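Local atomic coordinates of thymine dioxygenase (Neurospora crassa, PDB entry 5C3Q), a protein that probably hydroxylates the methyl group of thymine as an iron- and 2-oxoglutarate-dependent dioxygenase of the double-stranded beta-helix fold. Residues A160-V165 with Y219-L224; V184-N189 with N296-S301; N189-L194 with I291-N296. All blocks are in the same frame, centred on the assembly; numbering follows the deposited sequence.

Contact 1 of 3, residues A160-V165 with Y219-L224. With TDR (thymine), chain G.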
# COMPACT_ATOMS: atom_id res chain seq x y z
N ALA A 160 -13.92 -4.96 -0.24
CA ALA A 160 -14.44 -6.18 0.39
C ALA A 160 -13.33 -6.98 1.09
O ALA A 160 -13.53 -7.48 2.19
CB ALA A 160 -15.17 -7.04 -0.63
N LEU A 161 -12.17 -7.09 0.45
CA LEU A 161 -11.03 -7.79 1.06
C LEU A 161 -10.53 -7.09 2.33
O LEU A 161 -10.15 -7.75 3.30
CB LEU A 161 -9.89 -7.95 0.06
CG LEU A 161 -8.66 -8.75 0.51
CD1 LEU A 161 -9.05 -10.13 1.02
CD2 LEU A 161 -7.66 -8.87 -0.63
N HIS A 162 -10.51 -5.76 2.31
CA HIS A 162 -10.17 -4.99 3.51
C HIS A 162 -11.03 -5.40 4.69
O HIS A 162 -10.52 -5.68 5.78
CB HIS A 162 -10.34 -3.49 3.24
CG HIS A 162 -10.05 -2.62 4.42
ND1 HIS A 162 -10.72 -1.44 4.66
CD2 HIS A 162 -9.15 -2.75 5.42
CE1 HIS A 162 -10.25 -0.88 5.76
NE2 HIS A 162 -9.29 -1.65 6.24
N ILE A 163 -12.34 -5.42 4.47
CA ILE A 163 -13.29 -5.79 5.52
C ILE A 163 -12.97 -7.18 6.07
O ILE A 163 -12.98 -7.38 7.28
CB ILE A 163 -14.75 -5.71 5.01
CG1 ILE A 163 -15.14 -4.24 4.81
CG2 ILE A 163 -15.73 -6.37 5.98
CD1 ILE A 163 -16.36 -4.02 3.93
N GLU A 164 -12.64 -8.12 5.19
CA GLU A 164 -12.35 -9.50 5.60
C GLU A 164 -11.03 -9.64 6.36
O GLU A 164 -10.94 -10.40 7.31
CB GLU A 164 -12.37 -10.46 4.40
CG GLU A 164 -13.70 -10.53 3.64
CD GLU A 164 -14.80 -11.30 4.36
OE1 GLU A 164 -14.68 -11.57 5.58
OE2 GLU A 164 -15.81 -11.62 3.70
N VAL A 165 -10.01 -8.90 5.93
CA VAL A 165 -8.72 -8.91 6.63
C VAL A 165 -8.87 -8.34 8.05
O VAL A 165 -8.31 -8.88 8.99
CB VAL A 165 -7.61 -8.16 5.87
CG1 VAL A 165 -6.35 -8.04 6.72
CG2 VAL A 165 -7.28 -8.87 4.57
N TYR A 219 0.17 4.96 5.67
CA TYR A 219 -0.53 5.83 6.63
C TYR A 219 -1.75 5.21 7.31
O TYR A 219 -2.06 5.56 8.45
CB TYR A 219 -1.01 7.12 5.94
CG TYR A 219 0.01 7.86 5.11
CD1 TYR A 219 1.37 7.85 5.43
CD2 TYR A 219 -0.39 8.61 4.01
CE1 TYR A 219 2.29 8.54 4.66
CE2 TYR A 219 0.52 9.31 3.24
CZ TYR A 219 1.86 9.27 3.57
OH TYR A 219 2.76 9.97 2.81
N GLY A 220 -2.44 4.31 6.60
CA GLY A 220 -3.80 3.89 6.98
C GLY A 220 -3.90 2.65 7.85
O GLY A 220 -3.07 2.42 8.73
N SER A 221 -4.95 1.86 7.61
CA SER A 221 -5.18 0.63 8.38
C SER A 221 -4.31 -0.49 7.81
O SER A 221 -3.42 -1.00 8.50
CB SER A 221 -6.66 0.24 8.35
OG SER A 221 -7.17 0.23 7.02
N ILE A 222 -4.58 -0.87 6.57
CA ILE A 222 -3.73 -1.81 5.83
C ILE A 222 -3.55 -1.36 4.38
O ILE A 222 -4.30 -0.51 3.86
CB ILE A 222 -4.28 -3.27 5.85
CG1 ILE A 222 -5.59 -3.39 5.07
CG2 ILE A 222 -4.45 -3.77 7.28
CD1 ILE A 222 -6.11 -4.81 4.95
N THR A 223 -2.56 -1.94 3.72
CA THR A 223 -2.36 -1.74 2.30
C THR A 223 -2.35 -3.10 1.65
O THR A 223 -1.72 -4.03 2.15
CB THR A 223 -1.04 -1.01 2.00
OG1 THR A 223 -1.05 0.27 2.63
CG2 THR A 223 -0.84 -0.82 0.49
N LEU A 224 -3.09 -3.22 0.54
CA LEU A 224 -3.08 -4.42 -0.27
C LEU A 224 -2.19 -4.11 -1.45
O LEU A 224 -2.54 -3.27 -2.28
CB LEU A 224 -4.49 -4.77 -0.74
CG LEU A 224 -5.56 -4.83 0.35
CD1 LEU A 224 -6.94 -4.98 -0.25
CD2 LEU A 224 -5.27 -5.96 1.33
N1 TDR G . -0.88 7.80 -0.10
C2 TDR G . -1.98 7.34 0.72
O2 TDR G . -3.11 7.74 0.52
N3 TDR G . -1.73 6.39 1.79
C4 TDR G . -0.41 5.91 2.03
O4 TDR G . -0.23 5.11 2.94
C5 TDR G . 0.71 6.38 1.20
CM5 TDR G . 2.12 5.91 1.42
C6 TDR G . 0.45 7.34 0.13
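Ile222 is the hub of this contact: its CG1 lies 3.6 Å from His162 CD2, and its terminal CD1 comes within 3.7 Å of Val165 CG1, so one branch fits between side chains from neighbouring turns of the helix. The torsions explain the reach, since CG1 sits between the backbone N and the carbonyl carbon (chi1 67°) and CD1 then extends straight on from it. Two residues further along the strand, Leu224 CD1 meets Leu161 CD2 at 4.0 Å, a lighter touch between two buried leucines. His162 also reaches past Ile222 to Ser221, where NE2 and OG are 2.9 Å apart. Ser221 OG is weakly hydrogen-bonded to Cys295 O. The helix axis passes 9.8 Å from that of strand 222-224, at 132° between their directions, and the Ile222 and Leu224 side chains bridge the interval to the helix. The other side of the helix is looser: Ala160 is exposed, while Ile163 and Glu164 are partly exposed and touch nothing on 219-224. On the strand, Thr223 points away from the helix and bonds through OG1 to Asp218 OD2, on the active-site side. Further back, Tyr219 holds thymine: its backbone N donates to O4 of the base at 2.8 Å, and its ring lies over the base, with thymine C4 3.3 Å above the ring plane and displaced toward its rim. Ser221 and Ile222 both face Cys295, a classic beta bulge at the start of a strand in the double-stranded beta-helix core, whose outer face helix 147-173 covers.

Contact 2 of 3, residues V184-N189 with N296-S301; sequences VDVGDN and NPNHKS
Asp188 and His299 lie flat against each other, the carboxylate and imidazole planes only 6° apart, and Asp188 CB forms a CH-pi contact over the ring face, 3.6 Å from its centroid. With CG of Asp188 anti to the carbonyl carbon (chi1 -73°), the carboxylate is laid over that ring. It also grips the backbone: OD2 accepts His299 N at 2.8 Å in a nearly straight bond (171° at the hydrogen), met on the anti side and tilted out of the carboxylate plane. Its other oxygen, OD1, is held by a salt bridge to Arg127 and by a water that also contacts His299 NE2. Asn298 OD1 accepts Val186 N at 3.0 Å, the donor standing well above the carbonyl plane, while Asn298 ND2 gives a hydrogen to Asp185 OD1 at 3.1 Å. Asn296 ND2 donates to Asp188 O at 3.1 Å within both the amide and the carbonyl plane, and Asn296 N gives a 3.0 Å bond to Asn189 OD1. A water accepts from Asp188 N at 2.9 Å and lies close to Asn296 O and Asn298 OD1. Outward from this shell, Tyr293 OH takes the amide of Asn189, Val184 packs on His162 and Ile163 of helix 147-173, and Pro297 rests on Leu259 and Trp263. Type I turns, Val184-Gly187 and Asn298-Ser301, shape both segments. Side-chain-to-backbone hydrogen bonds thus join the loop before strand 190-200 to the loop after strand 284-295 at that end of the double-stranded beta-helix.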
# COMPACT_ATOMS: atom_id res chain seq x y z
N VAL A 184 -14.83 0.72 9.09
CA VAL A 184 -14.27 0.60 7.73
C VAL A 184 -15.29 0.45 6.60
O VAL A 184 -14.90 0.36 5.43
CB VAL A 184 -13.26 -0.57 7.63
CG1 VAL A 184 -12.17 -0.44 8.68
CG2 VAL A 184 -13.96 -1.93 7.75
N ASP A 185 -16.59 0.44 6.91
CA ASP A 185 -17.61 0.10 5.91
C ASP A 185 -17.86 1.15 4.81
O ASP A 185 -18.45 0.83 3.78
CB ASP A 185 -18.95 -0.29 6.58
CG ASP A 185 -19.48 0.79 7.52
OD1 ASP A 185 -18.90 1.90 7.60
OD2 ASP A 185 -20.50 0.51 8.19
N VAL A 186 -17.41 2.38 5.02
CA VAL A 186 -17.60 3.45 4.03
C VAL A 186 -16.70 3.25 2.80
O VAL A 186 -17.07 3.61 1.68
CB VAL A 186 -17.38 4.85 4.65
CG1 VAL A 186 -17.39 5.94 3.60
CG2 VAL A 186 -18.45 5.12 5.70
N GLY A 187 -15.52 2.67 3.01
CA GLY A 187 -14.59 2.43 1.91
C GLY A 187 -13.86 3.68 1.48
O GLY A 187 -13.71 3.94 0.28
N ASP A 188 -13.39 4.46 2.46
CA ASP A 188 -12.61 5.67 2.20
C ASP A 188 -11.17 5.30 1.86
O ASP A 188 -10.23 5.73 2.52
CB ASP A 188 -12.66 6.60 3.42
CG ASP A 188 -14.00 7.29 3.59
OD1 ASP A 188 -14.61 7.67 2.58
OD2 ASP A 188 -14.44 7.45 4.75
N ASN A 189 -11.02 4.51 0.81
CA ASN A 189 -9.75 3.92 0.43
C ASN A 189 -9.20 4.59 -0.83
O ASN A 189 -9.92 5.31 -1.53
CB ASN A 189 -9.96 2.43 0.20
CG ASN A 189 -10.58 1.74 1.41
OD1 ASN A 189 -10.28 2.09 2.55
ND2 ASN A 189 -11.45 0.77 1.16
N ASN A 296 -8.19 2.58 4.61
CA ASN A 296 -8.29 3.51 5.72
C ASN A 296 -9.55 3.26 6.54
O ASN A 296 -10.54 2.78 6.01
CB ASN A 296 -8.34 4.95 5.19
CG ASN A 296 -7.07 5.34 4.45
OD1 ASN A 296 -5.97 5.26 4.99
ND2 ASN A 296 -7.22 5.79 3.21
N PRO A 297 -9.51 3.61 7.83
CA PRO A 297 -10.78 3.70 8.54
C PRO A 297 -11.65 4.77 7.89
O PRO A 297 -11.13 5.61 7.15
CB PRO A 297 -10.37 4.15 9.96
CG PRO A 297 -8.91 3.92 10.06
CD PRO A 297 -8.37 4.03 8.67
N ASN A 298 -12.95 4.73 8.14
CA ASN A 298 -13.85 5.78 7.68
C ASN A 298 -13.27 7.12 8.12
O ASN A 298 -12.80 7.23 9.25
CB ASN A 298 -15.25 5.60 8.26
CG ASN A 298 -15.85 4.23 7.95
OD1 ASN A 298 -15.46 3.58 6.99
ND2 ASN A 298 -16.81 3.81 8.76
N HIS A 299 -13.29 8.12 7.24
CA HIS A 299 -12.71 9.43 7.58
C HIS A 299 -13.33 10.02 8.84
O HIS A 299 -12.67 10.74 9.59
CB HIS A 299 -12.84 10.42 6.41
CG HIS A 299 -12.00 10.07 5.22
ND1 HIS A 299 -10.72 9.56 5.32
CD2 HIS A 299 -12.25 10.19 3.89
CE1 HIS A 299 -10.23 9.37 4.11
NE2 HIS A 299 -11.13 9.74 3.23
N LYS A 300 -14.61 9.71 9.08
CA LYS A 300 -15.31 10.17 10.29
C LYS A 300 -14.88 9.45 11.58
O LYS A 300 -15.22 9.91 12.67
CB LYS A 300 -16.83 10.02 10.11
CG LYS A 300 -17.32 8.57 10.11
CD LYS A 300 -18.76 8.45 9.64
CE LYS A 300 -19.20 7.00 9.59
NZ LYS A 300 -20.61 6.85 9.15
N SER A 301 -14.15 8.34 11.46
CA SER A 301 -13.81 7.50 12.61
C SER A 301 -12.90 8.18 13.63
O SER A 301 -11.95 8.86 13.26
CB SER A 301 -13.12 6.21 12.15
OG SER A 301 -14.04 5.37 11.48
O HOH W 1 -13.18 3.25 5.14
O HOH W 2 -12.45 8.75 0.93
O HOH W 3 -16.37 8.57 6.85

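Contact 3 of 3, residues N189-L194 with I291-N296; sequences NILRLL and IAYFCN. With TDR (thymine), chain G; AKG (2-oxoglutaric acid), chain F; EDO (1,2-ethanediol), chain I.
Phe294 sends its edge toward the flat guanidinium of Arg192: the two planes stand 80° apart, and ring atom CE2 lies 3.5 Å above the guanidinium plane. Extended through its first two torsions, the arginine bends at chi3 (-100°), which turns its head group across this ring edge. NH1 then donates to O2 of 2-oxoglutarate at 2.9 Å, with that oxygen in the guanidinium plane, while NE is paired with Glu124; NH2 bonds to a 1,2-ethanediol probably left from crystallisation. One face of Phe294 is given to the substrate, thymine C4 sitting 3.4 Å above the ring plane, over its centre. The backbones carry these groups on one sheet face: Ile190 and Phe294, then Arg192 and Ala292, form successive antiparallel hydrogen-bonded pairs. On the other face Leu191 crosses Tyr293 at about a right angle, its CB 3.9 Å from CD1 of the ring, and packs tightly on Ile291, with Leu191 CD1 and Ile291 CG2 only 3.4 Å apart. At the strand end Asn189 ND2 donates to Tyr293 OH at 2.9 Å, the amide and ring planes being 68° apart. An alanine here takes away the amide that Tyr293 OH and Asn296 N both use, and the phenol is likely to be less firmly held beside helix 147-173. The paired strands thus present a cation to the cosubstrate carboxylate and a flat apolar ring to stack on the base, which keeps 2-oxoglutarate and thymine side by side in one pocket.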
# COMPACT_ATOMS: atom_id res chain seq x y z
N ASN A 189 -11.02 4.51 0.81
CA ASN A 189 -9.75 3.92 0.43
C ASN A 189 -9.20 4.59 -0.83
O ASN A 189 -9.92 5.31 -1.53
CB ASN A 189 -9.96 2.43 0.20
CG ASN A 189 -10.58 1.74 1.41
OD1 ASN A 189 -10.28 2.09 2.55
ND2 ASN A 189 -11.45 0.77 1.16
N ILE A 190 -7.92 4.37 -1.11
CA ILE A 190 -7.28 4.92 -2.30
C ILE A 190 -6.63 3.81 -3.10
O ILE A 190 -5.79 3.05 -2.59
CB ILE A 190 -6.24 6.01 -1.95
CG1 ILE A 190 -6.92 7.23 -1.31
CG2 ILE A 190 -5.44 6.43 -3.17
CD1 ILE A 190 -7.79 8.05 -2.25
N LEU A 191 -7.04 3.70 -4.36
CA LEU A 191 -6.47 2.74 -5.29
C LEU A 191 -5.35 3.44 -6.05
O LEU A 191 -5.61 4.31 -6.89
CB LEU A 191 -7.56 2.23 -6.24
CG LEU A 191 -7.20 1.38 -7.46
CD1 LEU A 191 -6.47 0.11 -7.05
CD2 LEU A 191 -8.47 1.03 -8.23
N ARG A 192 -4.11 3.08 -5.73
CA ARG A 192 -2.94 3.67 -6.38
C ARG A 192 -2.34 2.73 -7.42
O ARG A 192 -1.75 1.70 -7.08
CB ARG A 192 -1.87 4.03 -5.34
CG ARG A 192 -0.62 4.67 -5.93
CD ARG A 192 0.46 4.87 -4.89
NE ARG A 192 0.51 6.25 -4.39
CZ ARG A 192 1.42 6.72 -3.55
NH1 ARG A 192 2.38 5.94 -3.07
NH2 ARG A 192 1.36 7.99 -3.17
N LEU A 193 -2.52 3.09 -8.69
CA LEU A 193 -1.86 2.40 -9.80
C LEU A 193 -0.45 2.95 -9.91
O LEU A 193 -0.26 4.17 -9.90
CB LEU A 193 -2.62 2.66 -11.11
CG LEU A 193 -4.12 2.35 -11.10
CD1 LEU A 193 -4.71 2.62 -12.47
CD2 LEU A 193 -4.39 0.92 -10.67
N LEU A 194 0.53 2.06 -10.02
CA LEU A 194 1.94 2.45 -10.10
C LEU A 194 2.61 1.88 -11.34
O LEU A 194 2.44 0.70 -11.67
CB LEU A 194 2.70 1.98 -8.86
CG LEU A 194 2.44 2.79 -7.58
CD1 LEU A 194 2.68 1.94 -6.34
CD2 LEU A 194 3.30 4.04 -7.57
N ILE A 291 0.19 -2.27 -7.90
CA ILE A 291 -1.02 -1.60 -7.49
C ILE A 291 -1.07 -1.62 -5.97
O ILE A 291 -1.08 -2.70 -5.35
CB ILE A 291 -2.28 -2.28 -8.07
CG1 ILE A 291 -2.18 -2.35 -9.60
CG2 ILE A 291 -3.53 -1.54 -7.63
CD1 ILE A 291 -3.32 -3.09 -10.28
N ALA A 292 -1.07 -0.44 -5.37
CA ALA A 292 -1.23 -0.30 -3.93
C ALA A 292 -2.64 0.18 -3.63
O ALA A 292 -3.03 1.28 -4.02
CB ALA A 292 -0.21 0.69 -3.37
N TYR A 293 -3.40 -0.66 -2.94
CA TYR A 293 -4.72 -0.27 -2.47
C TYR A 293 -4.62 0.11 -0.99
O TYR A 293 -4.55 -0.75 -0.10
CB TYR A 293 -5.73 -1.40 -2.70
CG TYR A 293 -7.16 -1.02 -2.42
CD1 TYR A 293 -7.94 -0.41 -3.39
CD2 TYR A 293 -7.73 -1.27 -1.18
CE1 TYR A 293 -9.26 -0.07 -3.14
CE2 TYR A 293 -9.05 -0.93 -0.91
CZ TYR A 293 -9.81 -0.33 -1.90
OH TYR A 293 -11.12 0.01 -1.64
N PHE A 294 -4.59 1.41 -0.73
CA PHE A 294 -4.49 1.93 0.63
C PHE A 294 -5.85 1.87 1.30
O PHE A 294 -6.80 2.53 0.86
CB PHE A 294 -4.00 3.38 0.62
CG PHE A 294 -2.65 3.57 -0.01
CD1 PHE A 294 -1.54 2.93 0.51
CD2 PHE A 294 -2.49 4.40 -1.11
CE1 PHE A 294 -0.29 3.10 -0.06
CE2 PHE A 294 -1.24 4.58 -1.68
CZ PHE A 294 -0.14 3.93 -1.15
N CYS A 295 -5.95 1.05 2.35
CA CYS A 295 -7.17 0.97 3.13
C CYS A 295 -7.08 1.90 4.33
O CYS A 295 -6.04 2.00 4.99
CB CYS A 295 -7.42 -0.46 3.60
SG CYS A 295 -7.41 -1.68 2.28
N ASN A 296 -8.19 2.58 4.61
CA ASN A 296 -8.29 3.51 5.72
C ASN A 296 -9.55 3.26 6.54
O ASN A 296 -10.54 2.78 6.01
CB ASN A 296 -8.34 4.95 5.19
CG ASN A 296 -7.07 5.34 4.45
OD1 ASN A 296 -5.97 5.26 4.99
ND2 ASN A 296 -7.22 5.79 3.21
N1 TDR G . -0.88 7.80 -0.10
C2 TDR G . -1.98 7.34 0.72
O2 TDR G . -3.11 7.74 0.52
N3 TDR G . -1.73 6.39 1.79
C4 TDR G . -0.41 5.91 2.03
O4 TDR G . -0.23 5.11 2.94
C5 TDR G . 0.71 6.38 1.20
CM5 TDR G . 2.12 5.91 1.42
C6 TDR G . 0.45 7.34 0.13
C1 AKG F . 3.48 2.58 -1.98
O1 AKG F . 3.21 3.05 -0.84
O2 AKG F . 3.00 3.07 -3.02
C2 AKG F . 4.40 1.43 -2.09
O5 AKG F . 5.01 1.04 -1.10
C3 AKG F . 4.58 0.75 -3.44
C4 AKG F . 5.44 -0.51 -3.30
C5 AKG F . 5.56 -1.25 -4.61
O3 AKG F . 5.80 -2.47 -4.56
O4 AKG F . 5.43 -0.64 -5.69
C1 EDO I . 0.29 11.62 -5.01
O1 EDO I . 0.49 10.23 -4.71
C2 EDO I . 1.63 12.33 -5.12
O2 EDO I . 2.06 12.81 -3.84

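Overall arrangement
Along the chain the segments run 160-165, 184-189, 189-194, 219-224, 291-296 and 296-301, so contact 1 interlocks with the other two, while contacts 2 and 3 continue into each other through Asn189 and Asn296. The centre of contact 1 lies about 10 Å from those of contacts 2 and 3, which are about 13 Å apart. Strands 222-227, 284-295 and 190-200 are consecutive in the main sheet: contact 3 is one of its seams, contact 1 backs it with helix 147-173, and contact 2 closes its end. Thymine is sandwiched between Tyr219 of contact 1 and Phe294 of contact 3, linking outer packing to the active site.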